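Local coordinates for fimbrial subunit type 1 (Actinomyces oris, PDB 3UXF), which forms the shaft of type 1 fimbriae as their major subunit, a calcium-binding, cell-wall-anchored protein built from beta-sandwich domains, at residues Y445-T450 and T478-T483; G354-T359 and F465-E470; Y380-T383 and G388-L391; L238-K243 and A271-T276. One frame throughout, in Å; residues are numbered along the deposited sequence.

Contacts 1, 2 and 3 gather in the prealbumin-like domain of the pilin, while contact 4 belongs to another sandwich, its centre about 42 Å from that of contact 1. Contacts 1 and 2 lie about 10 Å apart between centres and share a sheet: Thr478 O is 2.8 Å from Ile357 N, and Val480 O is 2.8 Å from Thr359 N, both probable hydrogen bonds. Contact 3 is fastened to contact 1 by the disulfide between Cys446 SG and Cys382 SG. Contacts 2 and 3 do not touch. A bound calcium ion lies about 8 Å from the side chain of Ala389, and one lies about 13 Å from that of Glu449.

Contact 1: residues Y445-T450 and T478-T483; sequences YCLVET and TEVTVT
Leu447 reaches across to Val480 and Val482 with a single methyl group. Its CB leaves strand 444-451 toward the opposite strand, and CG lies anti to the carbonyl carbon (chi1 -63°). There the chain forks. CD2 stays on the near side, against the Phe465 ring, whereas CD1 continues anti to CA (chi2 174°) as the far tip, 3.8 Å from Val482 CG2 and 4.0 Å from Val480 CG1; Leu358 also touches Leu447, its CD1 nearest to this same methyl. Leu447 and Val480 meet tip to tip; Val482 comes in at a slant. The two strands belong to different sheets of the prealbumin-like beta sandwich, their axes 10.3 Å apart and turned by 37°, so side chains alone bridge the gap. YCLVET also fits the start of the E box of Gram-positive pilins, which would probably make Glu449 its glutamate. That side chain is extended and sets OE1 3.7 Å from Val482 CG1. The same oxygen is hydrogen-bonded to Gln459 NE2, which also binds Thr483 O, so one amide ties both strands together at this end. The side chain of Glu449 also touches Lys360 and Phe377.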
loop_
_atom_site.group_PDB
_atom_site.type_symbol
_atom_site.label_atom_id
_atom_site.label_comp_id
_atom_site.label_asym_id
_atom_site.label_seq_id
_atom_site.Cartn_x
_atom_site.Cartn_y
_atom_site.Cartn_z
ATOM N N TYR A 445 6.286 6.274 26.954
ATOM C CA TYR A 445 5.193 6.891 27.694
ATOM C C TYR A 445 5.643 7.074 29.146
ATOM O O TYR A 445 6.620 6.457 29.568
ATOM C CB TYR A 445 3.988 5.948 27.689
ATOM C CG TYR A 445 3.403 5.776 26.318
ATOM C CD1 TYR A 445 2.937 6.880 25.606
ATOM C CD2 TYR A 445 3.293 4.522 25.733
ATOM C CE1 TYR A 445 2.389 6.727 24.315
ATOM C CE2 TYR A 445 2.745 4.345 24.442
ATOM C CZ TYR A 445 2.288 5.465 23.744
ATOM O OH TYR A 445 1.776 5.318 22.464
ATOM N N CYS A 446 4.920 7.891 29.914
ATOM C CA CYS A 446 5.200 8.094 31.339
ATOM C C CYS A 446 3.894 8.017 32.087
ATOM O O CYS A 446 2.918 8.646 31.670
ATOM C CB CYS A 446 5.795 9.518 31.581
ATOM S SG CYS A 446 7.626 9.483 31.355
ATOM N N LEU A 447 3.869 7.280 33.188
ATOM C CA LEU A 447 2.772 7.451 34.165
ATOM C C LEU A 447 3.105 8.620 35.057
ATOM O O LEU A 447 4.248 8.790 35.444
ATOM C CB LEU A 447 2.654 6.217 35.040
ATOM C CG LEU A 447 2.301 4.918 34.340
ATOM C CD1 LEU A 447 2.367 3.790 35.335
ATOM C CD2 LEU A 447 0.929 5.024 33.688
ATOM N N VAL A 448 2.115 9.447 35.380
ATOM C CA VAL A 448 2.284 10.405 36.468
ATOM C C VAL A 448 1.254 10.046 37.514
ATOM O O VAL A 448 0.058 9.993 37.243
ATOM C CB VAL A 448 2.071 11.844 35.978
ATOM C CG1 VAL A 448 2.006 12.815 37.165
ATOM C CG2 VAL A 448 3.205 12.236 34.993
ATOM N N GLU A 449 1.728 9.777 38.727
ATOM C CA GLU A 449 0.813 9.528 39.833
ATOM C C GLU A 449 0.217 10.855 40.317
ATOM O O GLU A 449 0.896 11.677 40.900
ATOM C CB GLU A 449 1.524 8.775 40.949
ATOM C CG GLU A 449 0.583 8.297 42.047
ATOM C CD GLU A 449 1.227 7.309 43.016
ATOM O OE1 GLU A 449 2.234 6.653 42.658
ATOM O OE2 GLU A 449 0.703 7.154 44.175
ATOM N N THR A 450 -1.059 11.049 40.006
ATOM C CA THR A 450 -1.732 12.306 40.344
ATOM C C THR A 450 -2.474 12.279 41.665
ATOM O O THR A 450 -2.846 13.359 42.130
ATOM C CB THR A 450 -2.696 12.777 39.210
ATOM O OG1 THR A 450 -3.621 11.732 38.940
ATOM C CG2 THR A 450 -1.915 13.058 37.934
ATOM N N THR A 478 0.628 -5.219 28.715
ATOM C CA THR A 478 1.885 -4.670 29.213
ATOM C C THR A 478 1.645 -4.440 30.695
ATOM O O THR A 478 0.783 -3.645 31.081
ATOM C CB THR A 478 2.239 -3.365 28.463
ATOM O OG1 THR A 478 2.538 -3.672 27.106
ATOM C CG2 THR A 478 3.504 -2.722 29.077
ATOM N N GLU A 479 2.389 -5.159 31.541
ATOM C CA GLU A 479 2.159 -5.134 32.975
ATOM C C GLU A 479 3.174 -4.220 33.641
ATOM O O GLU A 479 4.385 -4.414 33.507
ATOM C CB GLU A 479 2.249 -6.568 33.559
ATOM C CG GLU A 479 1.088 -7.424 33.026
ATOM C CD GLU A 479 1.097 -8.858 33.509
ATOM O OE1 GLU A 479 0.693 -9.097 34.665
ATOM O OE2 GLU A 479 1.547 -9.734 32.745
ATOM N N VAL A 480 2.664 -3.179 34.292
ATOM C CA VAL A 480 3.508 -2.214 34.976
ATOM C C VAL A 480 3.161 -2.199 36.444
ATOM O O VAL A 480 1.986 -2.121 36.822
ATOM C CB VAL A 480 3.291 -0.802 34.381
ATOM C CG1 VAL A 480 4.150 0.220 35.109
ATOM C CG2 VAL A 480 3.693 -0.811 32.918
ATOM N N THR A 481 4.179 -2.296 37.298
ATOM C CA THR A 481 3.951 -2.170 38.732
ATOM C C THR A 481 4.470 -0.821 39.216
ATOM O O THR A 481 5.571 -0.422 38.907
ATOM C CB THR A 481 4.659 -3.298 39.502
ATOM O OG1 THR A 481 4.111 -4.559 39.075
ATOM C CG2 THR A 481 4.468 -3.130 41.016
ATOM N N VAL A 482 3.635 -0.105 39.953
ATOM C CA VAL A 482 4.050 1.136 40.559
ATOM C C VAL A 482 4.147 0.912 42.061
ATOM O O VAL A 482 3.191 0.475 42.697
ATOM C CB VAL A 482 3.003 2.261 40.306
ATOM C CG1 VAL A 482 3.418 3.518 41.068
ATOM C CG2 VAL A 482 2.818 2.512 38.846
ATOM N N THR A 483 5.306 1.217 42.631
ATOM C CA THR A 483 5.527 1.020 44.060
ATOM C C THR A 483 5.486 2.332 44.817
ATOM O O THR A 483 6.244 3.252 44.508
ATOM C CB THR A 483 6.878 0.319 44.310
ATOM O OG1 THR A 483 6.893 -0.916 43.588
ATOM C CG2 THR A 483 7.039 0.065 45.811
#

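Contact 2: residues G354-T359 and F465-E470; sequences GKVILT and FRVLAE. Unlike the reference sequence in segment 354-359: Ile357 (reference Val).
Val356 and Val467 meet methyl to methyl, CG2 of the first lying 3.6 Å from CG2 of the second. The same Val356 methyl also touches Phe465, whose CE2 is 3.9 Å from it at an oblique approach to the ring. The other branch of Val467 serves a different neighbour: CG1, anti to the backbone N at chi1 171°, settles against the bare backbone of Gly354, 4.0 Å from its CA and 4.1 Å from its N. With no side chain at Gly354, the valine can rest directly on the main chain. Phe465 holds its CG in the crowded position between backbone N and carbonyl carbon (chi1 71°), which brings the ring over toward Val356 from an almost fully extended backbone. These residues line the interior of the prealbumin-like beta sandwich: strand 344-362 belongs to one sheet, and Phe465 ends strand 463-465 of the other, after which the chain runs on into helix 469-472. A second shell fixes both sides. Backbone bonds link Gly354 and Val356 to Leu425 and Ile422 on one neighbouring strand, and Lys355 and Ile357 to Thr478 on the parallel neighbour. The connection is pinned by Asn428 OD1, which accepts from Val467 N, and Asp429 OD1, which accepts from Ala469 N at the start of the helix. Farther out, Phe465 also packs on Leu425 and Leu447. Lys355 NZ forms a salt bridge with Glu421.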
loop_
_atom_site.group_PDB
_atom_site.type_symbol
_atom_site.label_atom_id
_atom_site.label_comp_id
_atom_site.label_asym_id
_atom_site.label_seq_id
_atom_site.Cartn_x
_atom_site.Cartn_y
_atom_site.Cartn_z
ATOM N N GLY A 354 -1.945 -1.525 22.474
ATOM C CA GLY A 354 -1.853 -2.490 23.564
ATOM C C GLY A 354 -2.561 -2.065 24.839
ATOM O O GLY A 354 -2.731 -0.886 25.140
ATOM N N LYS A 355 -2.988 -3.056 25.604
ATOM C CA LYS A 355 -3.524 -2.841 26.950
ATOM C C LYS A 355 -2.390 -2.706 27.934
ATOM O O LYS A 355 -1.399 -3.424 27.812
ATOM C CB LYS A 355 -4.351 -4.078 27.317
ATOM C CG LYS A 355 -4.803 -4.083 28.785
ATOM C CD LYS A 355 -5.650 -5.341 29.163
ATOM C CE LYS A 355 -6.752 -5.616 28.146
ATOM N NZ LYS A 355 -7.911 -4.710 28.345
ATOM N N VAL A 356 -2.510 -1.793 28.901
ATOM C CA VAL A 356 -1.574 -1.732 30.010
ATOM C C VAL A 356 -2.339 -2.114 31.261
ATOM O O VAL A 356 -3.426 -1.592 31.501
ATOM C CB VAL A 356 -1.021 -0.305 30.184
ATOM C CG1 VAL A 356 -0.187 -0.208 31.431
ATOM C CG2 VAL A 356 -0.200 0.080 28.918
ATOM N N ILE A 357 -1.805 -3.045 32.048
ATOM C CA ILE A 357 -2.400 -3.317 33.365
ATOM C C ILE A 357 -1.473 -2.733 34.415
ATOM O O ILE A 357 -0.313 -3.155 34.504
ATOM C CB ILE A 357 -2.600 -4.820 33.629
ATOM C CG1 ILE A 357 -3.569 -5.396 32.608
ATOM C CG2 ILE A 357 -3.207 -5.016 35.000
ATOM C CD1 ILE A 357 -3.660 -6.950 32.629
ATOM N N LEU A 358 -1.959 -1.749 35.175
ATOM C CA LEU A 358 -1.144 -1.090 36.178
ATOM C C LEU A 358 -1.489 -1.735 37.512
ATOM O O LEU A 358 -2.655 -1.719 37.920
ATOM C CB LEU A 358 -1.483 0.401 36.168
ATOM C CG LEU A 358 -0.656 1.369 37.019
ATOM C CD1 LEU A 358 -1.044 2.815 36.636
ATOM C CD2 LEU A 358 -0.889 1.169 38.499
ATOM N N THR A 359 -0.482 -2.303 38.180
ATOM C CA THR A 359 -0.656 -2.810 39.545
ATOM C C THR A 359 0.016 -1.872 40.531
ATOM O O THR A 359 1.198 -1.532 40.387
ATOM C CB THR A 359 -0.030 -4.192 39.716
ATOM O OG1 THR A 359 -0.723 -5.110 38.866
ATOM C CG2 THR A 359 -0.140 -4.678 41.189
ATOM N N PHE A 465 7.587 3.998 30.680
ATOM C CA PHE A 465 7.326 2.620 30.259
ATOM C C PHE A 465 7.068 2.595 28.776
ATOM O O PHE A 465 6.837 3.637 28.160
ATOM C CB PHE A 465 6.125 2.017 31.021
ATOM C CG PHE A 465 4.794 2.610 30.619
ATOM C CD1 PHE A 465 4.361 3.787 31.209
ATOM C CD2 PHE A 465 3.965 1.979 29.676
ATOM C CE1 PHE A 465 3.150 4.388 30.862
ATOM C CE2 PHE A 465 2.738 2.576 29.335
ATOM C CZ PHE A 465 2.329 3.762 29.920
ATOM N N ARG A 466 7.143 1.405 28.188
ATOM C CA ARG A 466 6.876 1.229 26.768
ATOM C C ARG A 466 5.810 0.177 26.564
ATOM O O ARG A 466 5.721 -0.799 27.328
ATOM C CB ARG A 466 8.143 0.810 26.030
ATOM C CG ARG A 466 9.107 1.958 25.830
ATOM C CD ARG A 466 10.390 1.450 25.166
ATOM N NE ARG A 466 11.234 2.565 24.781
ATOM C CZ ARG A 466 12.551 2.469 24.587
ATOM N NH1 ARG A 466 13.180 1.305 24.770
ATOM N NH2 ARG A 466 13.243 3.553 24.227
ATOM N N VAL A 467 5.006 0.379 25.520
ATOM C CA VAL A 467 4.132 -0.654 24.995
ATOM C C VAL A 467 4.803 -1.109 23.727
ATOM O O VAL A 467 5.032 -0.322 22.822
ATOM C CB VAL A 467 2.698 -0.088 24.725
ATOM C CG1 VAL A 467 1.848 -1.117 23.973
ATOM C CG2 VAL A 467 2.023 0.279 26.052
ATOM N N LEU A 468 5.192 -2.387 23.696
ATOM C CA LEU A 468 5.864 -2.937 22.530
ATOM C C LEU A 468 4.938 -3.691 21.604
ATOM O O LEU A 468 4.022 -4.380 22.048
ATOM C CB LEU A 468 6.984 -3.864 22.995
ATOM C CG LEU A 468 8.045 -3.161 23.861
ATOM C CD1 LEU A 468 9.083 -4.202 24.241
ATOM C CD2 LEU A 468 8.682 -1.959 23.143
ATOM N N ALA A 469 5.171 -3.549 20.311
ATOM C CA ALA A 469 4.374 -4.215 19.289
ATOM C C ALA A 469 4.278 -5.708 19.544
ATOM O O ALA A 469 3.231 -6.315 19.295
ATOM C CB ALA A 469 4.994 -3.978 17.915
ATOM N N GLU A 470 5.372 -6.310 20.011
ATOM C CA GLU A 470 5.353 -7.761 20.227
ATOM C C GLU A 470 4.279 -8.191 21.193
ATOM O O GLU A 470 3.765 -9.313 21.066
ATOM C CB GLU A 470 6.730 -8.263 20.679
ATOM C CG GLU A 470 7.235 -7.638 21.958
ATOM C CD GLU A 470 8.789 -7.653 22.081
ATOM O OE1 GLU A 470 9.510 -6.893 21.356
ATOM O OE2 GLU A 470 9.287 -8.425 22.934
#

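Contact 3: residues Y380-T383 and G388-L391; sequences YECT and GATL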
loop_
_atom_site.group_PDB
_atom_site.type_symbol
_atom_site.label_atom_id
_atom_site.label_comp_id
_atom_site.label_asym_id
_atom_site.label_seq_id
_atom_site.Cartn_x
_atom_site.Cartn_y
_atom_site.Cartn_z
ATOM N N TYR A 380 1.489 10.401 29.767
ATOM C CA TYR A 380 2.035 11.323 28.775
ATOM C C TYR A 380 2.960 10.560 27.819
ATOM O O TYR A 380 3.481 9.499 28.169
ATOM C CB TYR A 380 2.900 12.395 29.469
ATOM C CG TYR A 380 2.131 13.309 30.405
ATOM C CD1 TYR A 380 1.754 12.863 31.658
ATOM C CD2 TYR A 380 1.830 14.625 30.043
ATOM C CE1 TYR A 380 1.063 13.687 32.535
ATOM C CE2 TYR A 380 1.108 15.462 30.912
ATOM C CZ TYR A 380 0.740 14.979 32.139
ATOM O OH TYR A 380 0.059 15.806 33.015
ATOM N N GLU A 381 3.190 11.144 26.643
ATOM C CA GLU A 381 4.405 10.797 25.913
ATOM C C GLU A 381 5.540 11.539 26.604
ATOM O O GLU A 381 5.322 12.630 27.118
ATOM C CB GLU A 381 4.299 11.170 24.447
ATOM C CG GLU A 381 3.387 10.184 23.691
ATOM C CD GLU A 381 3.222 10.491 22.214
ATOM O OE1 GLU A 381 3.225 11.664 21.806
ATOM O OE2 GLU A 381 3.081 9.537 21.445
ATOM N N CYS A 382 6.725 10.940 26.691
ATOM C CA CYS A 382 7.807 11.615 27.429
ATOM C C CYS A 382 9.153 11.166 26.929
ATOM O O CYS A 382 9.287 10.146 26.264
ATOM C CB CYS A 382 7.731 11.347 28.935
ATOM S SG CYS A 382 7.929 9.570 29.305
ATOM N N THR A 383 10.156 11.954 27.303
ATOM C CA THR A 383 11.532 11.625 27.014
ATOM C C THR A 383 12.162 11.236 28.340
ATOM O O THR A 383 12.111 12.013 29.316
ATOM C CB THR A 383 12.225 12.864 26.487
ATOM O OG1 THR A 383 11.639 13.224 25.231
ATOM C CG2 THR A 383 13.732 12.569 26.297
ATOM N N GLY A 388 14.837 11.647 35.479
ATOM C CA GLY A 388 13.463 11.176 35.510
ATOM C C GLY A 388 12.921 11.147 34.091
ATOM O O GLY A 388 13.253 10.252 33.322
ATOM N N ALA A 389 12.120 12.147 33.750
ATOM C CA ALA A 389 11.590 12.270 32.415
ATOM C C ALA A 389 11.055 13.653 32.204
ATOM O O ALA A 389 10.659 14.337 33.151
ATOM C CB ALA A 389 10.477 11.222 32.170
ATOM N N THR A 390 11.067 14.068 30.947
ATOM C CA THR A 390 10.455 15.311 30.521
ATOM C C THR A 390 9.112 15.001 29.836
ATOM O O THR A 390 9.062 14.338 28.790
ATOM C CB THR A 390 11.354 16.024 29.520
ATOM O OG1 THR A 390 12.614 16.317 30.138
ATOM C CG2 THR A 390 10.717 17.316 29.048
ATOM N N LEU A 391 8.017 15.484 30.416
ATOM C CA LEU A 391 6.696 15.244 29.842
ATOM C C LEU A 391 6.497 16.063 28.583
ATOM O O LEU A 391 6.895 17.236 28.512
ATOM C CB LEU A 391 5.597 15.607 30.849
ATOM C CG LEU A 391 5.725 14.940 32.221
ATOM C CD1 LEU A 391 4.558 15.398 33.080
ATOM C CD2 LEU A 391 5.736 13.423 32.031
#
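Thr383 and Thr390 form the hydrogen-bonded pair of a beta hairpin made by strands 376-385 and 388-391 within the prealbumin-like domain. Two backbone bonds close this pair: Thr383 N to Thr390 O, 3.0 Å, and the shorter Thr390 N to Thr383 O, 2.8 Å. Thr383 O takes a second, weaker contact from the CA-H of Ala389, its CA 3.2 Å away. The next pair, Cys382 with Leu391, is non-hydrogen-bonded, and the strands are strongly skewed, their axes at 123°. Among the apolar contacts, Leu391 dominates. From the diagonal position it lays CD1 over the face of the Tyr380 ring, a CH-pi contact 3.8 Å from the centroid and only 6° off the normal, while CD2 touches CG and CB of the same tyrosine. Cys382 adds to this group: its SG, rotated to lie between the backbone N and the carbonyl carbon, is turned toward Ala389 and lies 4.2 Å from Ala389 CB. The threonine side chains lie on the other face of the hairpin, and Thr383 OG1 is hydrogen-bonded to Arg392 NH2. Outside the hairpin, Cys382 is joined by a disulfide to Cys446 on strand 444-451. Within it, Cys382 CB sits 3.3 Å from Thr390 O.

Contact 4: residues L238-K243 and A271-T276; sequences LTPVVK and ATIQLT
Leu238 and Ala271 stand 9.0 Å apart between CA atoms, and Val242 and Ile273 8.5 Å, the spacing of two layers that face each other rather than of paired strands. Ile273 is the central side chain. Its CG2, anti to the backbone N, lies 4.0 Å from Val242 CG2, and the bend at chi2 (-68°) turns CD1 back so that it meets the same valine methyl at 4.2 Å. CD1 also touches the Pro240 ring at CB, 4.1 Å away, so the isoleucine spans both residues. The side chains of Val242 and Ile273 lie alongside and run antiparallel, and do not meet end on. Farther along, Leu238 sends CD1 to the small side chain of Ala271, 3.8 Å from its CB. The contact joins the two sheets of a beta sandwich: strand 241-245 pairs with strand 295-302 in one, and strand 269-275 with strands 224-229 and 258-264 in the other. Leu260 touches Pro240 and Val298 touches Ile273, extending the apolar interior around the contact. Alternate residues of strand 269-275 face the opposite way, as with Thr272, whose OG1 is hydrogen-bonded to Trp330 NE1. At the strand's end Thr276 is the N-cap of helix 277-288, its OG1 bonded to Gly279 N. Every touching atom across the two segments is a carbon, which implies that between them the layers are held by the fit and burial of apolar side chains.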
loop_
_atom_site.group_PDB
_atom_site.type_symbol
_atom_site.label_atom_id
_atom_site.label_comp_id
_atom_site.label_asym_id
_atom_site.label_seq_id
_atom_site.Cartn_x
_atom_site.Cartn_y
_atom_site.Cartn_z
ATOM N N LEU A 238 -15.614 9.936 6.886
ATOM C CA LEU A 238 -14.252 9.781 6.350
ATOM C C LEU A 238 -13.637 11.092 5.844
ATOM O O LEU A 238 -12.423 11.138 5.547
ATOM C CB LEU A 238 -14.303 8.742 5.220
ATOM C CG LEU A 238 -14.552 7.301 5.667
ATOM C CD1 LEU A 238 -14.921 6.457 4.413
ATOM C CD2 LEU A 238 -13.384 6.697 6.460
ATOM N N THR A 239 -14.449 12.148 5.704
ATOM C CA THR A 239 -14.039 13.443 5.125
ATOM C C THR A 239 -12.894 13.358 4.111
ATOM O O THR A 239 -11.835 13.931 4.337
ATOM C CB THR A 239 -13.697 14.505 6.187
ATOM O OG1 THR A 239 -12.729 14.006 7.116
ATOM C CG2 THR A 239 -14.959 14.861 6.970
ATOM N N PRO A 240 -13.124 12.657 3.003
ATOM C CA PRO A 240 -12.034 12.408 2.052
ATOM C C PRO A 240 -11.499 13.689 1.399
ATOM O O PRO A 240 -12.271 14.649 1.179
ATOM C CB PRO A 240 -12.686 11.550 0.967
ATOM C CG PRO A 240 -14.179 11.727 1.164
ATOM C CD PRO A 240 -14.401 12.035 2.587
ATOM N N VAL A 241 -10.205 13.643 1.043
ATOM C CA VAL A 241 -9.566 14.648 0.217
ATOM C C VAL A 241 -8.913 13.866 -0.913
ATOM O O VAL A 241 -8.251 12.854 -0.659
ATOM C CB VAL A 241 -8.506 15.435 0.992
ATOM C CG1 VAL A 241 -7.812 16.405 0.054
ATOM C CG2 VAL A 241 -9.177 16.207 2.100
ATOM N N VAL A 242 -9.144 14.297 -2.151
ATOM C CA VAL A 242 -8.621 13.610 -3.327
ATOM C C VAL A 242 -7.795 14.590 -4.139
ATOM O O VAL A 242 -8.251 15.684 -4.442
ATOM C CB VAL A 242 -9.740 13.055 -4.228
ATOM C CG1 VAL A 242 -9.146 12.267 -5.405
ATOM C CG2 VAL A 242 -10.672 12.152 -3.377
ATOM N N LYS A 243 -6.586 14.183 -4.471
ATOM C CA LYS A 243 -5.664 15.031 -5.236
ATOM C C LYS A 243 -5.037 14.269 -6.376
ATOM O O LYS A 243 -4.935 13.043 -6.352
ATOM C CB LYS A 243 -4.514 15.505 -4.347
ATOM C CG LYS A 243 -4.977 16.317 -3.099
ATOM C CD LYS A 243 -3.761 16.800 -2.341
ATOM C CE LYS A 243 -4.188 17.689 -1.202
ATOM N NZ LYS A 243 -2.967 18.258 -0.540
ATOM N N ALA A 271 -15.298 1.537 1.186
ATOM C CA ALA A 271 -15.379 2.913 0.714
ATOM C C ALA A 271 -14.731 2.943 -0.653
ATOM O O ALA A 271 -13.599 2.495 -0.802
ATOM C CB ALA A 271 -14.610 3.833 1.641
ATOM N N THR A 272 -15.435 3.470 -1.645
ATOM C CA THR A 272 -14.877 3.594 -2.986
ATOM C C THR A 272 -14.838 5.069 -3.362
ATOM O O THR A 272 -15.849 5.791 -3.231
ATOM C CB THR A 272 -15.779 2.890 -4.012
ATOM O OG1 THR A 272 -15.845 1.496 -3.686
ATOM C CG2 THR A 272 -15.193 3.021 -5.423
ATOM N N ILE A 273 -13.678 5.528 -3.831
ATOM C CA ILE A 273 -13.597 6.824 -4.490
ATOM C C ILE A 273 -13.675 6.531 -5.977
ATOM O O ILE A 273 -12.821 5.837 -6.526
ATOM C CB ILE A 273 -12.287 7.578 -4.134
ATOM C CG1 ILE A 273 -12.260 7.986 -2.663
ATOM C CG2 ILE A 273 -12.072 8.790 -5.066
ATOM C CD1 ILE A 273 -13.240 9.036 -2.270
ATOM N N GLN A 274 -14.742 7.002 -6.598
ATOM C CA GLN A 274 -15.010 6.727 -8.005
ATOM C C GLN A 274 -14.876 8.028 -8.781
ATOM O O GLN A 274 -15.599 8.973 -8.520
ATOM C CB GLN A 274 -16.427 6.152 -8.113
ATOM C CG GLN A 274 -16.931 5.854 -9.544
ATOM C CD GLN A 274 -18.419 5.503 -9.495
ATOM O OE1 GLN A 274 -19.263 6.390 -9.357
ATOM N NE2 GLN A 274 -18.731 4.198 -9.513
ATOM N N LEU A 275 -13.917 8.087 -9.703
ATOM C CA LEU A 275 -13.773 9.301 -10.504
ATOM C C LEU A 275 -14.996 9.426 -11.446
ATOM O O LEU A 275 -15.467 8.419 -12.010
ATOM C CB LEU A 275 -12.486 9.212 -11.299
ATOM C CG LEU A 275 -11.229 9.947 -10.816
ATOM C CD1 LEU A 275 -11.101 10.314 -9.326
ATOM C CD2 LEU A 275 -9.930 9.467 -11.437
ATOM N N THR A 276 -15.503 10.642 -11.613
ATOM C CA THR A 276 -16.574 10.930 -12.581
ATOM C C THR A 276 -15.974 11.054 -13.977
ATOM O O THR A 276 -14.757 10.954 -14.158
ATOM C CB THR A 276 -17.220 12.287 -12.265
ATOM O OG1 THR A 276 -16.202 13.288 -12.346
ATOM C CG2 THR A 276 -17.822 12.315 -10.863
#